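Local coordinates for ABC transporter substrate binding protein (Ribose) (Agrobacterium vitis S4, PDB 4WT7) that probably serves as the periplasmic solute-binding component of an ABC transporter for sugars or sugar alcohols, and holds D-allitol in the crystal, at residues 139-144 with 246-251; 156-161 with 222-227; 132-137 with 168-173. One frame throughout, in Å; residues are numbered along the deposited sequence.

Contact 1: 139-144 with 246-251. With X9X (D-allitol), chain C.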
loop_
_atom_site.group_PDB
_atom_site.type_symbol
_atom_site.label_atom_id
_atom_site.label_comp_id
_atom_site.label_asym_id
_atom_site.label_seq_id
_atom_site.Cartn_x
_atom_site.Cartn_y
_atom_site.Cartn_z
ATOM N N LYS A 139 1.358 12.268 -5.812
ATOM C CA LYS A 139 1.626 13.374 -6.737
ATOM C C LYS A 139 2.700 13.004 -7.798
ATOM O O LYS A 139 2.596 13.337 -8.994
ATOM C CB LYS A 139 2.065 14.610 -5.926
ATOM C CG LYS A 139 3.073 15.484 -6.660
ATOM C CD LYS A 139 3.907 16.302 -5.720
ATOM C CE LYS A 139 5.166 15.600 -5.308
ATOM N NZ LYS A 139 6.340 16.312 -5.871
ATOM N N ASP A 140 3.759 12.353 -7.347
ATOM C CA ASP A 140 4.806 11.961 -8.240
ATOM C C ASP A 140 4.283 10.986 -9.293
ATOM O O ASP A 140 4.634 11.097 -10.458
ATOM C CB ASP A 140 5.970 11.319 -7.472
ATOM C CG ASP A 140 6.796 12.332 -6.673
ATOM O OD1 ASP A 140 6.794 13.551 -6.982
ATOM O OD2 ASP A 140 7.449 11.885 -5.719
ATOM N N LEU A 141 3.495 9.999 -8.875
ATOM C CA LEU A 141 2.950 9.039 -9.821
ATOM C C LEU A 141 2.046 9.781 -10.836
ATOM O O LEU A 141 2.187 9.639 -12.062
ATOM C CB LEU A 141 2.191 7.927 -9.080
ATOM C CG LEU A 141 1.623 6.785 -9.909
ATOM C CD1 LEU A 141 2.782 6.123 -10.608
ATOM C CD2 LEU A 141 0.880 5.765 -9.043
ATOM N N ALA A 142 1.193 10.658 -10.331
ATOM C CA ALA A 142 0.249 11.344 -11.187
ATOM C C ALA A 142 0.976 12.230 -12.205
ATOM O O ALA A 142 0.611 12.279 -13.372
ATOM C CB ALA A 142 -0.755 12.155 -10.354
ATOM N N LEU A 143 2.013 12.936 -11.762
ATOM C CA LEU A 143 2.741 13.820 -12.664
ATOM C C LEU A 143 3.447 12.997 -13.745
ATOM O O LEU A 143 3.530 13.405 -14.904
ATOM C CB LEU A 143 3.727 14.708 -11.892
ATOM C CG LEU A 143 3.042 15.808 -11.069
ATOM C CD1 LEU A 143 4.013 16.443 -10.059
ATOM C CD2 LEU A 143 2.500 16.868 -11.995
ATOM N N GLN A 144 3.951 11.836 -13.353
ATOM C CA GLN A 144 4.585 10.945 -14.309
ATOM C C GLN A 144 3.548 10.521 -15.344
ATOM O O GLN A 144 3.800 10.546 -16.547
ATOM C CB GLN A 144 5.171 9.725 -13.608
ATOM C CG GLN A 144 5.812 8.724 -14.587
ATOM C CD GLN A 144 7.262 9.039 -14.825
ATOM O OE1 GLN A 144 8.044 9.071 -13.884
ATOM N NE2 GLN A 144 7.632 9.290 -16.073
ATOM N N LYS A 246 -0.550 2.722 -21.176
ATOM C CA LYS A 246 0.487 2.670 -20.123
ATOM C C LYS A 246 -0.111 2.411 -18.743
ATOM O O LYS A 246 -1.172 2.937 -18.408
ATOM C CB LYS A 246 1.267 3.992 -20.065
ATOM C CG LYS A 246 2.117 4.277 -21.322
ATOM C CD LYS A 246 2.618 5.735 -21.356
ATOM C CE LYS A 246 3.574 5.973 -22.514
ATOM N NZ LYS A 246 2.951 5.550 -23.773
ATOM N N THR A 247 0.583 1.634 -17.916
ATOM C CA THR A 247 0.062 1.361 -16.572
ATOM C C THR A 247 0.923 1.960 -15.458
ATOM O O THR A 247 2.121 2.197 -15.630
ATOM C CB THR A 247 -0.196 -0.159 -16.335
ATOM O OG1 THR A 247 1.037 -0.851 -16.057
ATOM C CG2 THR A 247 -0.856 -0.768 -17.581
ATOM N N TYR A 248 0.282 2.172 -14.301
ATOM C CA TYR A 248 0.888 2.928 -13.208
ATOM C C TYR A 248 0.487 2.333 -11.867
ATOM O O TYR A 248 -0.640 1.912 -11.703
ATOM C CB TYR A 248 0.425 4.391 -13.284
ATOM C CG TYR A 248 0.913 5.071 -14.528
ATOM C CD1 TYR A 248 2.173 5.669 -14.573
ATOM C CD2 TYR A 248 0.147 5.075 -15.674
ATOM C CE1 TYR A 248 2.636 6.268 -15.707
ATOM C CE2 TYR A 248 0.628 5.650 -16.856
ATOM C CZ TYR A 248 1.868 6.244 -16.862
ATOM O OH TYR A 248 2.323 6.832 -18.021
ATOM N N GLY A 249 1.422 2.305 -10.914
ATOM C CA GLY A 249 1.118 1.798 -9.589
ATOM C C GLY A 249 2.162 2.056 -8.504
ATOM O O GLY A 249 3.138 2.803 -8.685
ATOM N N VAL A 250 1.940 1.407 -7.365
ATOM C CA VAL A 250 2.754 1.619 -6.194
ATOM C C VAL A 250 3.033 0.303 -5.479
ATOM O O VAL A 250 2.212 -0.620 -5.534
ATOM C CB VAL A 250 1.987 2.565 -5.216
ATOM C CG1 VAL A 250 2.794 2.840 -3.980
ATOM C CG2 VAL A 250 1.591 3.836 -5.917
ATOM N N ASP A 251 4.198 0.260 -4.821
ATOM C CA ASP A 251 4.686 -0.798 -3.917
ATOM C C ASP A 251 6.097 -1.279 -4.336
ATOM O O ASP A 251 6.932 -1.593 -3.481
ATOM C CB ASP A 251 3.751 -2.009 -3.823
ATOM C CG ASP A 251 2.535 -1.752 -2.964
ATOM O OD1 ASP A 251 2.374 -0.606 -2.516
ATOM O OD2 ASP A 251 1.723 -2.706 -2.790
HETATM O OAA X9X C . -4.697 -1.899 0.888
HETATM C CAG X9X C . -4.137 -2.417 -0.265
HETATM C CAI X9X C . -2.709 -2.100 -0.568
HETATM O OAC X9X C . -2.538 -0.758 -0.956
HETATM C CAK X9X C . -1.805 -2.537 0.548
HETATM O OAE X9X C . -2.108 -3.860 0.771
HETATM C CAL X9X C . -0.333 -2.499 0.134
HETATM O OAF X9X C . -0.109 -3.257 -1.004
HETATM C CAJ X9X C . 0.315 -1.134 0.023
HETATM O OAD X9X C . 0.066 -0.489 -1.178
HETATM C CAH X9X C . 0.065 -0.190 1.181
HETATM O OAB X9X C . 1.093 0.743 1.433
#
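Leu141 meets Tyr248 and Val250 because its CG is turned away from its own backbone N (chi1 -176°), which sends both methyls from the helix onto the strand. The two methyls divide the work. CD1 lies at the edge of the Tyr248 ring, near its plane, and reaches the tyrosine CB at 4.0 Å, while CD2 touches Val250 CG2 at 3.7 Å and lies equally near the carbonyl oxygen of Gly249. One turn on from Leu141, Gln144 brings its CG to Tyr248 CE1 at 4.2 Å, also at the ring edge; its amide plane lies 16° from that of the ring. Across the two segments the contact is purely van der Waals, and the polar ends look elsewhere: Tyr248 OH and Gln144 NE2 bond to the two carboxylate oxygens of Asp148, and Gln144 OE1 accepts from Asn307.

Further along the same segment as Tyr248, Asp251 reaches the sugar alcohol. Its OD1 accepts from allitol OAD at 2.7 Å and its OD2 from OAF at 2.6 Å, so the carboxylate spans two hydroxyls; Gln273 NE2 also donates to OD1.

Helix 134-148 runs almost antiparallel to strand 246-249, at 173°, with the short axes 9.2 Å apart. It covers one face of the mixed sheet: Val250 also packs on Ile137 and Arg170, Tyr248 reaches Ala268 and Ala269 of strand 267-272, and helix 165-178 lies alongside, its Val177 against Ala142.

Contact 2: 156-161 with 222-227. With X9X (D-allitol), chain C.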
loop_
_atom_site.group_PDB
_atom_site.type_symbol
_atom_site.label_atom_id
_atom_site.label_comp_id
_atom_site.label_asym_id
_atom_site.label_seq_id
_atom_site.Cartn_x
_atom_site.Cartn_y
_atom_site.Cartn_z
ATOM N N VAL A 156 -8.151 4.830 -17.037
ATOM C CA VAL A 156 -8.934 3.880 -16.298
ATOM C C VAL A 156 -8.318 3.827 -14.906
ATOM O O VAL A 156 -7.080 3.746 -14.736
ATOM C CB VAL A 156 -8.893 2.476 -16.941
ATOM C CG1 VAL A 156 -9.638 1.475 -16.086
ATOM C CG2 VAL A 156 -9.457 2.487 -18.372
ATOM N N VAL A 157 -9.169 3.885 -13.902
ATOM C CA VAL A 157 -8.688 4.030 -12.539
ATOM C C VAL A 157 -9.249 2.880 -11.727
ATOM O O VAL A 157 -10.460 2.629 -11.800
ATOM C CB VAL A 157 -9.193 5.362 -11.914
ATOM C CG1 VAL A 157 -9.233 5.239 -10.435
ATOM C CG2 VAL A 157 -8.345 6.558 -12.348
ATOM N N PHE A 158 -8.390 2.175 -10.989
ATOM C CA PHE A 158 -8.810 1.184 -9.985
ATOM C C PHE A 158 -8.788 1.899 -8.635
ATOM O O PHE A 158 -7.722 2.362 -8.194
ATOM C CB PHE A 158 -7.828 -0.001 -9.898
ATOM C CG PHE A 158 -8.012 -1.075 -10.980
ATOM C CD1 PHE A 158 -8.954 -2.097 -10.829
ATOM C CD2 PHE A 158 -7.197 -1.095 -12.103
ATOM C CE1 PHE A 158 -9.101 -3.095 -11.810
ATOM C CE2 PHE A 158 -7.342 -2.082 -13.079
ATOM C CZ PHE A 158 -8.279 -3.091 -12.921
ATOM N N ASN A 159 -9.944 1.983 -7.978
ATOM C CA ASN A 159 -10.052 2.734 -6.733
ATOM C C ASN A 159 -10.944 1.961 -5.779
ATOM O O ASN A 159 -12.010 2.434 -5.391
ATOM C CB ASN A 159 -10.585 4.143 -7.031
ATOM C CG ASN A 159 -10.689 5.033 -5.785
ATOM O OD1 ASN A 159 -9.945 4.883 -4.805
ATOM N ND2 ASN A 159 -11.631 5.963 -5.822
ATOM N N GLY A 160 -10.517 0.738 -5.433
ATOM C CA GLY A 160 -11.326 -0.164 -4.627
ATOM C C GLY A 160 -10.917 -0.218 -3.161
ATOM O O GLY A 160 -11.475 -0.972 -2.371
ATOM N N PHE A 161 -9.913 0.560 -2.792
ATOM C CA PHE A 161 -9.457 0.565 -1.404
ATOM C C PHE A 161 -9.362 1.982 -0.838
ATOM O O PHE A 161 -8.428 2.312 -0.078
ATOM C CB PHE A 161 -8.132 -0.189 -1.278
ATOM C CG PHE A 161 -8.263 -1.675 -1.576
ATOM C CD1 PHE A 161 -8.153 -2.146 -2.876
ATOM C CD2 PHE A 161 -8.543 -2.579 -0.560
ATOM C CE1 PHE A 161 -8.291 -3.482 -3.148
ATOM C CE2 PHE A 161 -8.685 -3.924 -0.821
ATOM C CZ PHE A 161 -8.570 -4.378 -2.132
ATOM N N ILE A 222 -3.789 3.337 -17.277
ATOM C CA ILE A 222 -4.532 2.664 -16.234
ATOM C C ILE A 222 -3.760 2.856 -14.923
ATOM O O ILE A 222 -2.558 2.492 -14.818
ATOM C CB ILE A 222 -4.677 1.183 -16.514
ATOM C CG1 ILE A 222 -5.240 0.971 -17.918
ATOM C CG2 ILE A 222 -5.569 0.532 -15.476
ATOM C CD1 ILE A 222 -5.467 -0.446 -18.220
ATOM N N TRP A 223 -4.454 3.421 -13.960
ATOM C CA TRP A 223 -3.888 3.790 -12.673
ATOM C C TRP A 223 -4.450 2.897 -11.587
ATOM O O TRP A 223 -5.634 2.550 -11.606
ATOM C CB TRP A 223 -4.264 5.236 -12.365
ATOM C CG TRP A 223 -3.763 5.788 -11.023
ATOM C CD1 TRP A 223 -2.657 6.563 -10.830
ATOM C CD2 TRP A 223 -4.356 5.612 -9.722
ATOM N NE1 TRP A 223 -2.523 6.885 -9.500
ATOM C CE2 TRP A 223 -3.544 6.309 -8.795
ATOM C CE3 TRP A 223 -5.485 4.935 -9.246
ATOM C CZ2 TRP A 223 -3.832 6.353 -7.420
ATOM C CZ3 TRP A 223 -5.765 4.961 -7.900
ATOM C CH2 TRP A 223 -4.946 5.673 -6.995
ATOM N N SER A 224 -3.599 2.566 -10.624
ATOM C CA SER A 224 -3.990 1.805 -9.453
ATOM C C SER A 224 -3.195 2.335 -8.278
ATOM O O SER A 224 -2.105 2.869 -8.461
ATOM C CB SER A 224 -3.639 0.340 -9.679
ATOM O OG SER A 224 -4.230 -0.094 -10.890
ATOM N N ALA A 225 -3.700 2.118 -7.070
ATOM C CA ALA A 225 -3.091 2.702 -5.873
ATOM C C ALA A 225 -1.967 1.817 -5.327
ATOM O O ALA A 225 -1.163 2.250 -4.485
ATOM C CB ALA A 225 -4.168 2.942 -4.800
ATOM N N TRP A 226 -1.928 0.575 -5.815
ATOM C CA TRP A 226 -0.898 -0.388 -5.489
ATOM C C TRP A 226 -0.727 -1.270 -6.724
ATOM O O TRP A 226 -1.544 -1.222 -7.620
ATOM C CB TRP A 226 -1.249 -1.202 -4.244
ATOM C CG TRP A 226 -2.539 -1.938 -4.349
ATOM C CD1 TRP A 226 -3.782 -1.401 -4.569
ATOM C CD2 TRP A 226 -2.727 -3.335 -4.204
ATOM N NE1 TRP A 226 -4.735 -2.392 -4.603
ATOM C CE2 TRP A 226 -4.118 -3.592 -4.370
ATOM C CE3 TRP A 226 -1.883 -4.398 -3.942
ATOM C CZ2 TRP A 226 -4.651 -4.886 -4.307
ATOM C CZ3 TRP A 226 -2.411 -5.670 -3.870
ATOM C CH2 TRP A 226 -3.774 -5.906 -4.057
ATOM N N ASP A 227 0.290 -2.111 -6.753
ATOM C CA ASP A 227 0.778 -2.596 -8.046
ATOM C C ASP A 227 0.344 -4.007 -8.484
ATOM O O ASP A 227 0.614 -4.404 -9.604
ATOM C CB ASP A 227 2.288 -2.350 -8.174
ATOM C CG ASP A 227 3.147 -3.284 -7.313
ATOM O OD1 ASP A 227 2.592 -4.112 -6.552
ATOM O OD2 ASP A 227 4.397 -3.159 -7.431
HETATM O OAA X9X C . -4.697 -1.899 0.888
HETATM C CAG X9X C . -4.137 -2.417 -0.265
HETATM C CAI X9X C . -2.709 -2.100 -0.568
HETATM O OAC X9X C . -2.538 -0.758 -0.956
HETATM C CAK X9X C . -1.805 -2.537 0.548
HETATM O OAE X9X C . -2.108 -3.860 0.771
HETATM C CAL X9X C . -0.333 -2.499 0.134
HETATM O OAF X9X C . -0.109 -3.257 -1.004
HETATM C CAJ X9X C . 0.315 -1.134 0.023
HETATM O OAD X9X C . 0.066 -0.489 -1.178
HETATM C CAH X9X C . 0.065 -0.190 1.181
HETATM O OAB X9X C . 1.093 0.743 1.433
HETATM O O HOH W 1 -6.394 0.681 -6.415
#
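One water bridges the two segments: it donates to Phe158 O at 2.8 Å and accepts from Ala225 N at 3.1 Å, replacing a direct link between them. The segments pair in parallel through two direct bonds, Trp223 N to Val156 O at 2.8 Å and Phe158 N to Trp223 O, both nearly straight. Val157 and Trp223 lie side by side on one face, CG1 against CE3, toward Leu174 of helix 165-178. Ile222 and Phe158 occupy the other face, where Phe158 CE2 meets Ile222 CG2 at 4.0 Å and Val206 of helix 198-212 packs on both.

Further on, Trp226 turns an edge to the face of Phe161, an offset edge-to-face pair in which the Phe161 ring and the five-membered ring of Trp226 have centroids 5.5 Å apart and planes at 89°. Its chi1 of 57° tucks the indole between backbone N and carbonyl carbon, and one face receives allitol CAI, 3.7 Å above the ring plane. NE1 donates to Asp193, which also accepts from Gly160 N.

Ligand-binding loops at the C-terminal ends of neighbouring parallel strands, with an aromatic ring laid against the sugar, are characteristic of periplasmic sugar-binding proteins of this fold.

Contact 3: 132-137 with 168-173. With X9X (D-allitol), chain C.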
loop_
_atom_site.group_PDB
_atom_site.type_symbol
_atom_site.label_atom_id
_atom_site.label_comp_id
_atom_site.label_asym_id
_atom_site.label_seq_id
_atom_site.Cartn_x
_atom_site.Cartn_y
_atom_site.Cartn_z
ATOM N N SER A 132 4.686 5.490 4.085
ATOM C CA SER A 132 5.361 6.367 3.140
ATOM C C SER A 132 4.677 7.729 3.222
ATOM O O SER A 132 3.576 7.818 3.741
ATOM C CB SER A 132 5.236 5.819 1.700
ATOM O OG SER A 132 5.904 4.572 1.557
ATOM N N ASP A 133 5.313 8.773 2.701
ATOM C CA ASP A 133 4.664 10.052 2.508
ATOM C C ASP A 133 3.837 9.911 1.235
ATOM O O ASP A 133 4.337 10.139 0.127
ATOM C CB ASP A 133 5.696 11.153 2.343
ATOM C CG ASP A 133 5.113 12.462 1.867
ATOM O OD1 ASP A 133 3.938 12.531 1.447
ATOM O OD2 ASP A 133 5.859 13.475 1.937
ATOM N N ASN A 134 2.585 9.524 1.414
ATOM C CA ASN A 134 1.711 9.219 0.294
ATOM C C ASN A 134 1.231 10.416 -0.510
ATOM O O ASN A 134 0.808 10.274 -1.638
ATOM C CB ASN A 134 0.559 8.354 0.779
ATOM C CG ASN A 134 1.034 6.971 1.077
ATOM O OD1 ASN A 134 1.466 6.266 0.173
ATOM N ND2 ASN A 134 1.062 6.607 2.343
ATOM N N TRP A 135 1.372 11.607 0.038
ATOM C CA TRP A 135 1.128 12.785 -0.765
ATOM C C TRP A 135 2.193 12.896 -1.858
ATOM O O TRP A 135 1.873 13.126 -3.038
ATOM C CB TRP A 135 1.096 13.996 0.139
ATOM C CG TRP A 135 -0.079 13.948 1.083
ATOM C CD1 TRP A 135 -1.342 14.367 0.803
ATOM C CD2 TRP A 135 -0.114 13.450 2.431
ATOM N NE1 TRP A 135 -2.143 14.187 1.872
ATOM C CE2 TRP A 135 -1.419 13.629 2.902
ATOM C CE3 TRP A 135 0.849 12.908 3.303
ATOM C CZ2 TRP A 135 -1.832 13.238 4.193
ATOM C CZ3 TRP A 135 0.447 12.528 4.594
ATOM C CH2 TRP A 135 -0.882 12.697 5.021
ATOM N N GLY A 136 3.443 12.681 -1.458
ATOM C CA GLY A 136 4.585 12.667 -2.379
ATOM C C GLY A 136 4.412 11.560 -3.405
ATOM O O GLY A 136 4.500 11.817 -4.596
ATOM N N ILE A 137 4.157 10.333 -2.937
ATOM C CA ILE A 137 3.936 9.208 -3.832
ATOM C C ILE A 137 2.852 9.508 -4.865
ATOM O O ILE A 137 3.043 9.336 -6.076
ATOM C CB ILE A 137 3.529 7.961 -3.045
ATOM C CG1 ILE A 137 4.776 7.327 -2.424
ATOM C CG2 ILE A 137 2.845 6.932 -3.966
ATOM C CD1 ILE A 137 4.491 6.073 -1.643
ATOM N N ALA A 168 -6.286 6.073 -0.214
ATOM C CA ALA A 168 -7.110 7.271 -0.303
ATOM C C ALA A 168 -6.221 8.441 -0.677
ATOM O O ALA A 168 -6.548 9.258 -1.529
ATOM C CB ALA A 168 -7.789 7.556 1.032
ATOM N N ILE A 169 -5.080 8.542 -0.016
ATOM C CA ILE A 169 -4.207 9.691 -0.287
ATOM C C ILE A 169 -3.701 9.632 -1.728
ATOM O O ILE A 169 -3.629 10.661 -2.422
ATOM C CB ILE A 169 -3.035 9.761 0.732
ATOM C CG1 ILE A 169 -3.583 9.910 2.167
ATOM C CG2 ILE A 169 -2.036 10.892 0.393
ATOM C CD1 ILE A 169 -2.429 9.730 3.248
ATOM N N ARG A 170 -3.324 8.440 -2.183
ATOM C CA ARG A 170 -2.792 8.316 -3.530
ATOM C C ARG A 170 -3.865 8.715 -4.539
ATOM O O ARG A 170 -3.582 9.432 -5.494
ATOM C CB ARG A 170 -2.297 6.885 -3.805
ATOM C CG ARG A 170 -0.993 6.521 -3.070
ATOM C CD ARG A 170 -0.816 5.031 -2.888
ATOM N NE ARG A 170 0.090 4.731 -1.784
ATOM C CZ ARG A 170 0.299 3.515 -1.275
ATOM N NH1 ARG A 170 -0.310 2.440 -1.766
ATOM N NH2 ARG A 170 1.090 3.384 -0.252
ATOM N N TYR A 171 -5.107 8.285 -4.307
ATOM C CA TYR A 171 -6.181 8.622 -5.222
ATOM C C TYR A 171 -6.437 10.125 -5.203
ATOM O O TYR A 171 -6.500 10.767 -6.270
ATOM C CB TYR A 171 -7.452 7.841 -4.895
ATOM C CG TYR A 171 -8.603 8.273 -5.751
ATOM C CD1 TYR A 171 -8.688 7.892 -7.090
ATOM C CD2 TYR A 171 -9.580 9.103 -5.248
ATOM C CE1 TYR A 171 -9.752 8.302 -7.872
ATOM C CE2 TYR A 171 -10.655 9.513 -6.035
ATOM C CZ TYR A 171 -10.737 9.096 -7.346
ATOM O OH TYR A 171 -11.801 9.533 -8.122
ATOM N N ASP A 172 -6.553 10.699 -4.009
ATOM C CA ASP A 172 -6.754 12.139 -3.878
ATOM C C ASP A 172 -5.707 12.945 -4.644
ATOM O O ASP A 172 -5.990 13.975 -5.269
ATOM C CB ASP A 172 -6.744 12.549 -2.392
ATOM C CG ASP A 172 -8.007 12.157 -1.682
ATOM O OD1 ASP A 172 -8.969 11.719 -2.356
ATOM O OD2 ASP A 172 -8.068 12.264 -0.451
ATOM N N GLN A 173 -4.472 12.464 -4.621
ATOM C CA GLN A 173 -3.414 13.184 -5.303
ATOM C C GLN A 173 -3.538 13.077 -6.817
ATOM O O GLN A 173 -3.223 14.028 -7.530
ATOM C CB GLN A 173 -2.065 12.706 -4.817
ATOM C CG GLN A 173 -1.819 13.078 -3.367
ATOM C CD GLN A 173 -1.821 14.601 -3.163
ATOM O OE1 GLN A 173 -2.853 15.224 -2.867
ATOM N NE2 GLN A 173 -0.661 15.197 -3.362
HETATM O OAA X9X C . -4.697 -1.899 0.888
HETATM C CAG X9X C . -4.137 -2.417 -0.265
HETATM C CAI X9X C . -2.709 -2.100 -0.568
HETATM O OAC X9X C . -2.538 -0.758 -0.956
HETATM C CAK X9X C . -1.805 -2.537 0.548
HETATM O OAE X9X C . -2.108 -3.860 0.771
HETATM C CAL X9X C . -0.333 -2.499 0.134
HETATM O OAF X9X C . -0.109 -3.257 -1.004
HETATM C CAJ X9X C . 0.315 -1.134 0.023
HETATM O OAD X9X C . 0.066 -0.489 -1.178
HETATM C CAH X9X C . 0.065 -0.190 1.181
HETATM O OAB X9X C . 1.093 0.743 1.433
#
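Arg170 grips Asn134 side-on, giving both NE (2.8 Å) and NH2 (2.9 Å) to the single oxygen Asn134 OD1. That oxygen lies at the edge of the guanidinium, near its plane, whereas both donors come from the same face of the amide; NE stands well above the carbonyl plane and NH2 is tilted from it by 29°. The same guanidinium reaches the ligand, NH1 donating to allitol OAD at 3.0 Å and NH2 to OAB at 3.1 Å. Its NH1 also donates to the carbonyl oxygen of Ala225.

Outside this shell, the arginine chain runs extended from CG to NE beside Ile137, whose CG2 approaches Arg170 CG at 4.0 Å. Ile169 packs against Asn134 and Trp135. Because its CG2 is the branch turned away from the backbone N, that methyl touches Asn134 CB and sits over the five-membered ring of Trp135, a CH-pi contact 3.5 Å from the centroid and 6° off the ring normal. CD1 follows along the six-membered ring to CZ2. One turn later, Gln173 folds back at chi2 and gives NE2 to Trp135 O at 3.3 Å. Helix 134-148 itself starts from an N-cap, Asp133 OD1 accepting from Gly136 N at 3.0 Å.

With two bonds to Asn134, a carbonyl and two hydroxyls, the guanidinium is fixed in its orientation. Asn134 is thus a second-shell residue positioning Arg170, and its neutral amide oxygen would not cancel the positive charge, which could still polarise the allitol hydroxyls, although Asp251 lies close by.

Contacts 1 and 2 are buried and meet in one mixed sheet, where strands 246-249 and 221-224 are neighbours joined by backbone hydrogen bonds. Contact 3 is only partly buried, with Trp135 exposed, and shares helix 134-148 with contact 1. Their chemistry follows position: 139-144 with 246-251 is apolar helix-on-sheet packing, 156-161 with 222-227 is backbone pairing that gives way to a water and aromatic rings, and 132-137 with 168-173 combines guanidinium and amide hydrogen bonds with an isoleucine-indole CH-pi contact. All three reach D-allitol, through a carboxylate, an indole face and a guanidinium. Arg170 of contact 3 touches both of the others.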